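Long-range contacts in DNA polymerase III subunit beta (PDB 4TRT), which probably tethers DNA polymerases and other proteins to DNA, making them processive, as a head-to-tail homodimeric ring closed around the duplex: residues A[273-278]-A[312-317]; A[262-267]-A[294-299]; A[248-253]-A[333-338]; A[266-271]-A[287-292]. All coordinates share one frame; numbering follows the deposited sequence.

Contact 1 (A[273-278]-A[312-317]); sequences NNRVEF and SLAFNA
Phe278 and Phe315 form a T-shaped pair. The edge of Phe315 points at the face of Phe278, with CD2 of Phe315 3.6 Å from CD1 of Phe278 and the ring planes 78° apart. Leu313 and Val276 share this buried face with them. Val276 CG1, set between its backbone N and carbonyl carbon (chi1 58°), lies 3.7 Å from Ala317 CB. On the other face, the extended Arg275 side chain lays its guanidinium over the Ala314 methyl. Glu277, also there, is paired with Arg286.

The backbones are antiparallel neighbours in a four-stranded sheet, in which strand 310-316 is outermost within the chain. Val276 pairs with Phe315, and Phe278 with Leu313, each by two N-H to O bonds. Helix 317-324 follows at once and packs its Val320 on both rings.

The polar side-chain contacts lie at the start of the helix. Ala317 N donates to Asn274 O over 2.9 Å. Asn274 ND2 reaches Asn316 OD1 at 3.1 Å from above the carbonyl plane. Asn316 is the N-cap, and its OD1 also takes weak bonds from Arg318 N and His319 N. A leucine in place of Asn316 would probably leave these helix N-H groups uncapped and the Asn274 amide without its mate.

Contact 2 (A[262-267]-A[294-299]); sequences NRVAVL and GRAQDT
Arg263 meets Asp298 in a salt bridge between helix 254-265 and strand 294-301. Arg263 NH1 donates to Asp298 OD2 over 2.7 Å. The oxygen lies at the edge of the guanidinium, close to its plane, and is met nearly along its C-O bond. The two flat groups are turned 70° against each other, and the bridge runs through OD2. The arginine chain is bent at chi3 (63°), which brings CD as well as NH1 close to the carboxylate. Arg263 CD is 3.4 Å from Asp298 OD2. Arg263 NE binds Asn81 O of the second subunit, so the same guanidinium also serves the dimer interface.

Val264 is next and spreads its two methyls along the strand. Val264 CG2 rests on Asp298 CB at 3.7 Å. Val264 CG1 touches Ala296 CB at 4.0 Å.

The helix here lies across one side of the strand that is outermost within this chain, an alpha/beta packing within one domain of the sliding ring. Residues 295-298 pair antiparallel with a strand of the second subunit. The sheet thus runs on across the head-to-tail interface. Arg295, directed away from the helix, forms a salt bridge with Glu95 of the second subunit.

Leu267 comes further along the segment. Leu267 CD1 comes against the strand backbone, 3.4 Å from Arg295 O, and also meets the Ala296 methyl. This methyl therefore has Val264 and Leu267 as neighbours, and Phe105 of the second subunit packs on Ala296 too. A water donates to Leu267 O at 2.9 Å and makes a weak bond with Gly294 N.

Contact 3 (A[248-253]-A[333-338]); sequences LQVTLP and LLFSGS
Leu248 and Phe335 lie side by side at the apolar centre, pointing the same way. Leu248 CD2 approaches Phe335 CD2 to 4.0 Å. Val250 CG2 meets the edge of the same ring, 4.2 Å from Phe335 CE2. With CG anti to its carbonyl carbon (chi1 -61°), the Phe335 ring reaches along the neighbouring strand to both Leu248 and Val250. Leu252 crosses Leu333 at about a right angle, its CD2 4.1 Å from Leu333 CD1. Met311, Leu313 and Phe315 of strand 310-316 pack on Phe335 from the facing sheet.

On the opposite face, the aliphatic part of Gln249 runs alongside Leu334. Gln249 CG lies 3.6 Å from Leu334 CD2. This side is more exposed at Gln249.

The backbone completes the join. Val250 and Leu333 exchange two bonds, with Leu333 N 2.8 Å from Val250 O. Phe335 N donates to Leu248 O over 2.9 Å. The return bond, from Leu248 N to Phe335 O, is weak at 3.3 Å.

Strand 248-253 sits between strands 303-306 and 330-335. The arrangement is that of an antiparallel sheet with one greasy face turned to a second sheet, as in the domains of bacterial beta sliding rings.

Contact 4 (A[266-271]-A[287-292]); sequences VLADKN and LAAEGD
The loop after helix 254-265 folds back over strand 284-290 and the residues that follow, so that Ala268 lies against Ala289 and Asp269 against Gly291 and Asp292. Ala268 CB and Ala289 CB touch at 4.0 Å. Ala289 CB also meets the backbone N of Ala268, and Val264 of the helix packs on it as well.

Further along, the contact turns polar. Asp269 OD1 accepts from Asp292 N at 3.1 Å. The donor comes on the syn side, 33° out of the carboxylate plane. Asp269 OD1 also lies 3.4 Å from Gly291 CA. A CB on Gly291 would clash with this oxygen and with Leu267 O; the bare glycine lets the loop lie close. The carboxylates of Asp269 and Asp292 are near each other: Asp269 OD1 is 3.5 Å from Asp292 OD2. Their like charges may raise the proton affinity of either.

An alanine replacing Asp269 would lack the carboxylate, and the N-H of Asp292 is likely to lose its acceptor, setting the connection after strand 284-290 freer to move.

Leu267 leans on the loop at Tyr293 and on Phe105 of the second subunit. Gly291 and Asp292 lie in the connection from strand 284-290 to strand 294-301. The arrangement is that of a beta hairpin held at its connection by the loop of a beta-alpha-beta-beta-beta unit, the building block of sliding-ring domains.

How the contacts relate
All four contacts lie in the C-terminal domain. Contacts 2 and 4 are closest, with centres 7 Å apart. They share Val266 and Leu267, and strands 284-290 and 294-301 lie side by side. Contact 4 joins contact 1 (centres 9 Å apart) through a probable hydrogen bond from Glu277 N to Ala288 O. Contacts 1 and 2 meet where Ala317 CB packs on Ala265 CB at 3.6 Å. Contact 3 belongs to the other sheet. It reaches contact 1 at Leu313 and Phe335 and stays about 20 Å from contact 2, centre to centre. Contacts 2 and 4 touch the second subunit. Helices 254-265 and 317-324 probably face the DNA channel, as in related rings.

Contact 1 (A[273-278]-A[312-317])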
# COMPACT_ATOMS: atom_id res chain seq x y z
N ASN A 273 -22.95 14.08 -7.21
CA ASN A 273 -21.75 14.80 -7.67
C ASN A 273 -20.87 15.32 -6.53
O ASN A 273 -20.28 16.40 -6.64
CB ASN A 273 -22.16 15.94 -8.61
CG ASN A 273 -23.04 15.44 -9.75
OD1 ASN A 273 -22.83 14.33 -10.26
ND2 ASN A 273 -24.04 16.23 -10.13
N ASN A 274 -20.79 14.55 -5.44
CA ASN A 274 -20.01 14.91 -4.26
C ASN A 274 -20.28 16.35 -3.83
O ASN A 274 -19.36 17.10 -3.56
CB ASN A 274 -18.51 14.75 -4.53
CG ASN A 274 -18.17 13.40 -5.14
OD1 ASN A 274 -18.38 12.37 -4.52
ND2 ASN A 274 -17.64 13.41 -6.36
N ARG A 275 -21.55 16.73 -3.76
CA ARG A 275 -21.93 18.12 -3.54
C ARG A 275 -21.38 18.75 -2.24
O ARG A 275 -21.63 18.25 -1.14
CB ARG A 275 -23.45 18.24 -3.58
CG ARG A 275 -23.97 19.66 -3.52
CD ARG A 275 -25.48 19.66 -3.44
NE ARG A 275 -25.98 21.02 -3.27
CZ ARG A 275 -26.23 21.86 -4.27
NH1 ARG A 275 -26.05 21.50 -5.54
NH2 ARG A 275 -26.68 23.08 -3.99
N VAL A 276 -20.65 19.86 -2.39
CA VAL A 276 -20.22 20.68 -1.26
C VAL A 276 -20.59 22.15 -1.47
O VAL A 276 -20.29 22.73 -2.53
CB VAL A 276 -18.71 20.55 -1.00
CG1 VAL A 276 -17.91 20.96 -2.24
CG2 VAL A 276 -18.29 21.39 0.21
N GLU A 277 -21.23 22.75 -0.47
CA GLU A 277 -21.62 24.14 -0.53
C GLU A 277 -20.50 25.02 0.03
O GLU A 277 -19.87 24.69 1.04
CB GLU A 277 -22.94 24.37 0.24
CG GLU A 277 -23.32 25.83 0.49
CD GLU A 277 -24.48 25.94 1.49
OE1 GLU A 277 -25.47 25.17 1.37
OE2 GLU A 277 -24.40 26.78 2.42
N PHE A 278 -20.22 26.10 -0.68
CA PHE A 278 -19.27 27.12 -0.24
C PHE A 278 -20.12 28.33 0.10
O PHE A 278 -20.84 28.83 -0.76
CB PHE A 278 -18.37 27.53 -1.39
CG PHE A 278 -17.16 26.67 -1.58
CD1 PHE A 278 -17.27 25.31 -1.69
CD2 PHE A 278 -15.92 27.26 -1.74
CE1 PHE A 278 -16.16 24.53 -1.90
CE2 PHE A 278 -14.80 26.48 -1.94
CZ PHE A 278 -14.92 25.11 -2.03
N SER A 312 -23.10 32.17 -2.10
CA SER A 312 -23.32 30.76 -1.87
C SER A 312 -23.19 30.00 -3.18
O SER A 312 -23.88 30.30 -4.16
CB SER A 312 -24.71 30.52 -1.29
OG SER A 312 -24.81 29.16 -0.91
N LEU A 313 -22.29 29.02 -3.19
CA LEU A 313 -22.01 28.23 -4.39
C LEU A 313 -21.99 26.75 -4.04
O LEU A 313 -21.84 26.38 -2.87
CB LEU A 313 -20.65 28.62 -4.99
CG LEU A 313 -20.33 30.10 -5.19
CD1 LEU A 313 -19.48 30.63 -4.04
CD2 LEU A 313 -19.65 30.35 -6.53
N ALA A 314 -22.18 25.91 -5.06
CA ALA A 314 -22.13 24.46 -4.92
C ALA A 314 -21.14 23.90 -5.92
O ALA A 314 -21.22 24.22 -7.12
CB ALA A 314 -23.51 23.85 -5.16
N PHE A 315 -20.24 23.04 -5.44
CA PHE A 315 -19.20 22.41 -6.25
C PHE A 315 -19.12 20.89 -6.01
O PHE A 315 -19.44 20.40 -4.93
CB PHE A 315 -17.82 22.99 -5.90
CG PHE A 315 -17.63 24.44 -6.26
CD1 PHE A 315 -17.49 24.83 -7.58
CD2 PHE A 315 -17.58 25.41 -5.28
CE1 PHE A 315 -17.31 26.17 -7.91
CE2 PHE A 315 -17.41 26.76 -5.61
CZ PHE A 315 -17.27 27.14 -6.92
N ASN A 316 -18.63 20.17 -7.02
CA ASN A 316 -18.18 18.78 -6.86
C ASN A 316 -16.91 18.80 -6.00
O ASN A 316 -15.84 19.25 -6.46
CB ASN A 316 -17.90 18.20 -8.26
CG ASN A 316 -17.50 16.73 -8.25
OD1 ASN A 316 -16.84 16.23 -7.33
ND2 ASN A 316 -17.89 16.03 -9.30
N ALA A 317 -17.01 18.31 -4.76
CA ALA A 317 -15.86 18.31 -3.83
C ALA A 317 -14.61 17.60 -4.38
O ALA A 317 -13.48 18.02 -4.11
CB ALA A 317 -16.24 17.69 -2.48

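Contact 2 (A[262-267]-A[294-299])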
# COMPACT_ATOMS: atom_id res chain seq x y z
N ASN A 262 -11.92 18.14 2.27
CA ASN A 262 -11.79 16.70 2.47
C ASN A 262 -12.71 16.18 3.57
O ASN A 262 -13.46 15.22 3.36
CB ASN A 262 -10.35 16.32 2.80
CG ASN A 262 -10.19 14.82 2.94
OD1 ASN A 262 -10.32 14.09 1.96
ND2 ASN A 262 -9.97 14.34 4.15
N ARG A 263 -12.66 16.78 4.75
CA ARG A 263 -13.42 16.24 5.88
C ARG A 263 -14.94 16.38 5.69
O ARG A 263 -15.69 15.44 6.00
CB ARG A 263 -12.95 16.82 7.22
CG ARG A 263 -13.27 18.28 7.48
CD ARG A 263 -12.93 18.64 8.93
NE ARG A 263 -11.51 18.50 9.20
CZ ARG A 263 -10.59 19.46 9.06
NH1 ARG A 263 -10.91 20.69 8.67
NH2 ARG A 263 -9.33 19.19 9.33
N VAL A 264 -15.38 17.52 5.16
CA VAL A 264 -16.81 17.76 4.94
C VAL A 264 -17.39 16.85 3.85
O VAL A 264 -18.51 16.39 3.96
CB VAL A 264 -17.07 19.25 4.64
CG1 VAL A 264 -18.49 19.48 4.16
CG2 VAL A 264 -16.81 20.07 5.90
N ALA A 265 -16.59 16.57 2.82
CA ALA A 265 -17.04 15.78 1.67
C ALA A 265 -17.44 14.35 2.06
O ALA A 265 -18.19 13.69 1.32
CB ALA A 265 -15.96 15.76 0.59
N VAL A 266 -16.96 13.88 3.21
CA VAL A 266 -17.28 12.52 3.62
C VAL A 266 -18.80 12.35 3.79
O VAL A 266 -19.29 11.27 3.59
CB VAL A 266 -16.53 12.05 4.90
CG1 VAL A 266 -15.04 12.38 4.80
CG2 VAL A 266 -17.15 12.64 6.16
N LEU A 267 -19.52 13.42 4.13
CA LEU A 267 -20.99 13.33 4.32
C LEU A 267 -21.84 13.73 3.09
O LEU A 267 -23.07 13.69 3.16
CB LEU A 267 -21.43 14.10 5.56
CG LEU A 267 -21.06 13.40 6.88
CD1 LEU A 267 -21.57 14.20 8.07
CD2 LEU A 267 -21.57 11.96 6.97
N GLY A 294 -25.89 11.93 7.50
CA GLY A 294 -25.87 13.11 8.32
C GLY A 294 -25.44 14.32 7.51
O GLY A 294 -25.60 14.34 6.29
N ARG A 295 -24.88 15.31 8.20
CA ARG A 295 -24.51 16.59 7.59
C ARG A 295 -23.28 17.15 8.29
O ARG A 295 -23.07 16.88 9.48
CB ARG A 295 -25.70 17.56 7.67
CG ARG A 295 -25.86 18.29 9.00
CD ARG A 295 -27.31 18.60 9.37
NE ARG A 295 -27.39 19.67 10.38
CZ ARG A 295 -28.30 19.75 11.35
NH1 ARG A 295 -29.25 18.81 11.49
NH2 ARG A 295 -28.27 20.77 12.20
N ALA A 296 -22.46 17.89 7.55
CA ALA A 296 -21.19 18.42 8.04
C ALA A 296 -21.08 19.87 7.67
O ALA A 296 -21.43 20.23 6.55
CB ALA A 296 -20.02 17.67 7.41
N GLN A 297 -20.51 20.67 8.58
CA GLN A 297 -20.11 22.03 8.28
C GLN A 297 -18.74 22.32 8.88
O GLN A 297 -18.47 21.90 10.02
CB GLN A 297 -21.09 23.04 8.87
CG GLN A 297 -22.46 23.02 8.22
CD GLN A 297 -23.43 24.03 8.82
OE1 GLN A 297 -23.19 24.56 9.91
NE2 GLN A 297 -24.53 24.30 8.12
N ASP A 298 -17.90 23.02 8.14
CA ASP A 298 -16.62 23.53 8.65
C ASP A 298 -16.49 25.00 8.28
O ASP A 298 -16.85 25.40 7.17
CB ASP A 298 -15.46 22.72 8.07
CG ASP A 298 -14.25 22.70 8.99
OD1 ASP A 298 -14.23 23.39 10.03
OD2 ASP A 298 -13.30 21.97 8.65
N THR A 299 -16.00 25.81 9.22
CA THR A 299 -15.91 27.27 8.99
C THR A 299 -14.46 27.73 9.11
O THR A 299 -13.78 27.41 10.09
CB THR A 299 -16.81 28.04 9.98
OG1 THR A 299 -18.16 27.58 9.88
CG2 THR A 299 -16.78 29.56 9.72
O HOH W 1 -24.20 11.41 4.56

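Contact 3 (A[248-253]-A[333-338])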
# COMPACT_ATOMS: atom_id res chain seq x y z
N LEU A 248 -16.02 38.52 -6.40
CA LEU A 248 -15.62 38.20 -5.04
C LEU A 248 -14.30 37.43 -5.06
O LEU A 248 -14.14 36.49 -5.84
CB LEU A 248 -16.72 37.38 -4.35
CG LEU A 248 -16.50 36.85 -2.93
CD1 LEU A 248 -16.35 37.98 -1.90
CD2 LEU A 248 -17.67 35.93 -2.56
N GLN A 249 -13.38 37.83 -4.18
CA GLN A 249 -12.06 37.24 -4.06
C GLN A 249 -11.89 36.83 -2.62
O GLN A 249 -12.18 37.61 -1.72
CB GLN A 249 -10.98 38.28 -4.43
CG GLN A 249 -9.55 37.79 -4.28
CD GLN A 249 -8.57 38.92 -4.53
OE1 GLN A 249 -8.59 39.54 -5.59
NE2 GLN A 249 -7.71 39.22 -3.53
N VAL A 250 -11.46 35.60 -2.40
CA VAL A 250 -11.24 35.08 -1.06
C VAL A 250 -9.83 34.53 -1.03
O VAL A 250 -9.41 33.84 -1.96
CB VAL A 250 -12.27 33.97 -0.71
CG1 VAL A 250 -11.89 33.28 0.59
CG2 VAL A 250 -13.67 34.57 -0.59
N THR A 251 -9.08 34.87 0.02
CA THR A 251 -7.73 34.38 0.17
C THR A 251 -7.64 33.67 1.52
O THR A 251 -8.12 34.20 2.53
CB THR A 251 -6.75 35.59 0.11
OG1 THR A 251 -6.85 36.21 -1.19
CG2 THR A 251 -5.37 35.15 0.36
N LEU A 252 -7.02 32.49 1.55
CA LEU A 252 -6.90 31.72 2.77
C LEU A 252 -5.82 30.66 2.63
O LEU A 252 -5.38 30.37 1.52
CB LEU A 252 -8.26 31.07 3.12
CG LEU A 252 -8.72 29.91 2.25
CD1 LEU A 252 -10.04 29.39 2.80
CD2 LEU A 252 -8.89 30.25 0.77
N PRO A 253 -5.40 30.06 3.76
CA PRO A 253 -4.37 29.02 3.71
C PRO A 253 -4.83 27.80 2.93
O PRO A 253 -5.93 27.30 3.16
CB PRO A 253 -4.18 28.67 5.18
CG PRO A 253 -4.67 29.85 5.95
CD PRO A 253 -5.82 30.35 5.14
N LEU A 333 -9.31 32.38 -4.33
CA LEU A 333 -10.52 31.89 -5.00
C LEU A 333 -11.23 33.10 -5.59
O LEU A 333 -11.58 34.03 -4.85
CB LEU A 333 -11.46 31.17 -4.01
CG LEU A 333 -10.81 30.26 -2.96
CD1 LEU A 333 -11.87 29.70 -2.03
CD2 LEU A 333 -9.99 29.16 -3.64
N LEU A 334 -11.45 33.08 -6.90
CA LEU A 334 -12.07 34.18 -7.60
C LEU A 334 -13.41 33.70 -8.17
O LEU A 334 -13.45 32.80 -9.01
CB LEU A 334 -11.17 34.63 -8.73
CG LEU A 334 -9.72 34.98 -8.42
CD1 LEU A 334 -9.00 35.26 -9.73
CD2 LEU A 334 -9.62 36.16 -7.48
N PHE A 335 -14.49 34.34 -7.71
CA PHE A 335 -15.84 33.93 -8.06
C PHE A 335 -16.49 34.95 -8.98
O PHE A 335 -16.38 36.17 -8.74
CB PHE A 335 -16.68 33.80 -6.79
CG PHE A 335 -16.16 32.79 -5.83
CD1 PHE A 335 -16.20 31.44 -6.15
CD2 PHE A 335 -15.63 33.18 -4.61
CE1 PHE A 335 -15.74 30.49 -5.25
CE2 PHE A 335 -15.14 32.24 -3.72
CZ PHE A 335 -15.21 30.89 -4.04
N SER A 336 -17.13 34.46 -10.03
CA SER A 336 -17.81 35.34 -10.97
C SER A 336 -19.31 35.45 -10.66
O SER A 336 -19.99 36.26 -11.26
CB SER A 336 -17.58 34.88 -12.41
OG SER A 336 -18.16 33.61 -12.67
N GLY A 337 -19.81 34.63 -9.73
CA GLY A 337 -21.25 34.55 -9.47
C GLY A 337 -21.63 33.20 -8.87
O GLY A 337 -20.86 32.23 -8.94
N SER A 338 -22.81 33.14 -8.26
CA SER A 338 -23.20 31.94 -7.48
C SER A 338 -23.34 30.69 -8.34
O SER A 338 -23.12 29.59 -7.85
CB SER A 338 -24.48 32.17 -6.70
OG SER A 338 -25.52 32.45 -7.60

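Contact 4 (A[266-271]-A[287-292])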
# COMPACT_ATOMS: atom_id res chain seq x y z
N VAL A 266 -16.96 13.88 3.21
CA VAL A 266 -17.28 12.52 3.62
C VAL A 266 -18.80 12.35 3.79
O VAL A 266 -19.29 11.27 3.59
CB VAL A 266 -16.53 12.05 4.90
CG1 VAL A 266 -15.04 12.38 4.80
CG2 VAL A 266 -17.15 12.64 6.16
N LEU A 267 -19.52 13.42 4.13
CA LEU A 267 -20.99 13.33 4.32
C LEU A 267 -21.84 13.73 3.09
O LEU A 267 -23.07 13.69 3.16
CB LEU A 267 -21.43 14.10 5.56
CG LEU A 267 -21.06 13.40 6.88
CD1 LEU A 267 -21.57 14.20 8.07
CD2 LEU A 267 -21.57 11.96 6.97
N ALA A 268 -21.19 14.07 1.97
CA ALA A 268 -21.90 14.30 0.70
C ALA A 268 -22.45 12.96 0.18
O ALA A 268 -21.88 11.90 0.47
CB ALA A 268 -20.97 14.95 -0.32
N ASP A 269 -23.58 12.98 -0.52
CA ASP A 269 -24.21 11.73 -0.96
C ASP A 269 -23.31 11.00 -1.96
O ASP A 269 -22.69 11.63 -2.81
CB ASP A 269 -25.62 11.94 -1.54
CG ASP A 269 -26.73 11.59 -0.54
OD1 ASP A 269 -26.49 10.75 0.36
OD2 ASP A 269 -27.84 12.14 -0.67
N LYS A 270 -23.29 9.67 -1.83
CA LYS A 270 -22.41 8.80 -2.62
C LYS A 270 -22.39 9.17 -4.10
O LYS A 270 -21.36 9.04 -4.77
CB LYS A 270 -22.81 7.31 -2.45
CG LYS A 270 -22.68 6.72 -1.04
CD LYS A 270 -21.55 7.29 -0.18
CE LYS A 270 -21.55 6.61 1.19
NZ LYS A 270 -20.27 6.82 1.93
N ASN A 271 -23.53 9.60 -4.63
CA ASN A 271 -23.53 10.30 -5.90
C ASN A 271 -24.66 11.31 -6.09
O ASN A 271 -25.70 11.02 -6.67
CB ASN A 271 -23.45 9.32 -7.09
CG ASN A 271 -22.75 9.93 -8.29
OD1 ASN A 271 -22.31 11.08 -8.25
ND2 ASN A 271 -22.62 9.15 -9.37
N LEU A 287 -18.02 25.59 4.65
CA LEU A 287 -18.23 24.47 3.75
C LEU A 287 -19.30 23.58 4.36
O LEU A 287 -19.26 23.34 5.58
CB LEU A 287 -16.93 23.68 3.61
CG LEU A 287 -15.78 24.55 3.11
CD1 LEU A 287 -14.53 23.71 3.10
CD2 LEU A 287 -16.09 25.08 1.72
N ALA A 288 -20.24 23.12 3.55
CA ALA A 288 -21.35 22.27 4.03
C ALA A 288 -21.62 21.15 3.05
O ALA A 288 -21.54 21.32 1.83
CB ALA A 288 -22.61 23.08 4.25
N ALA A 289 -21.95 19.98 3.60
CA ALA A 289 -22.42 18.86 2.81
C ALA A 289 -23.40 18.07 3.64
O ALA A 289 -23.38 18.13 4.88
CB ALA A 289 -21.26 17.99 2.34
N GLU A 290 -24.26 17.34 2.96
CA GLU A 290 -25.34 16.62 3.61
C GLU A 290 -25.73 15.44 2.76
O GLU A 290 -25.70 15.52 1.54
CB GLU A 290 -26.53 17.55 3.81
CG GLU A 290 -27.67 16.93 4.58
CD GLU A 290 -28.72 17.94 5.00
OE1 GLU A 290 -28.55 19.15 4.71
OE2 GLU A 290 -29.72 17.53 5.63
N GLY A 291 -26.08 14.35 3.43
CA GLY A 291 -26.48 13.12 2.76
C GLY A 291 -27.29 12.24 3.68
O GLY A 291 -27.82 12.70 4.69
N ASP A 292 -27.39 10.96 3.32
CA ASP A 292 -28.22 10.02 4.05
C ASP A 292 -27.74 9.73 5.48
O ASP A 292 -28.54 9.37 6.34
CB ASP A 292 -28.32 8.69 3.29
CG ASP A 292 -29.11 8.82 2.00
OD1 ASP A 292 -30.11 9.58 1.97
OD2 ASP A 292 -28.75 8.15 1.01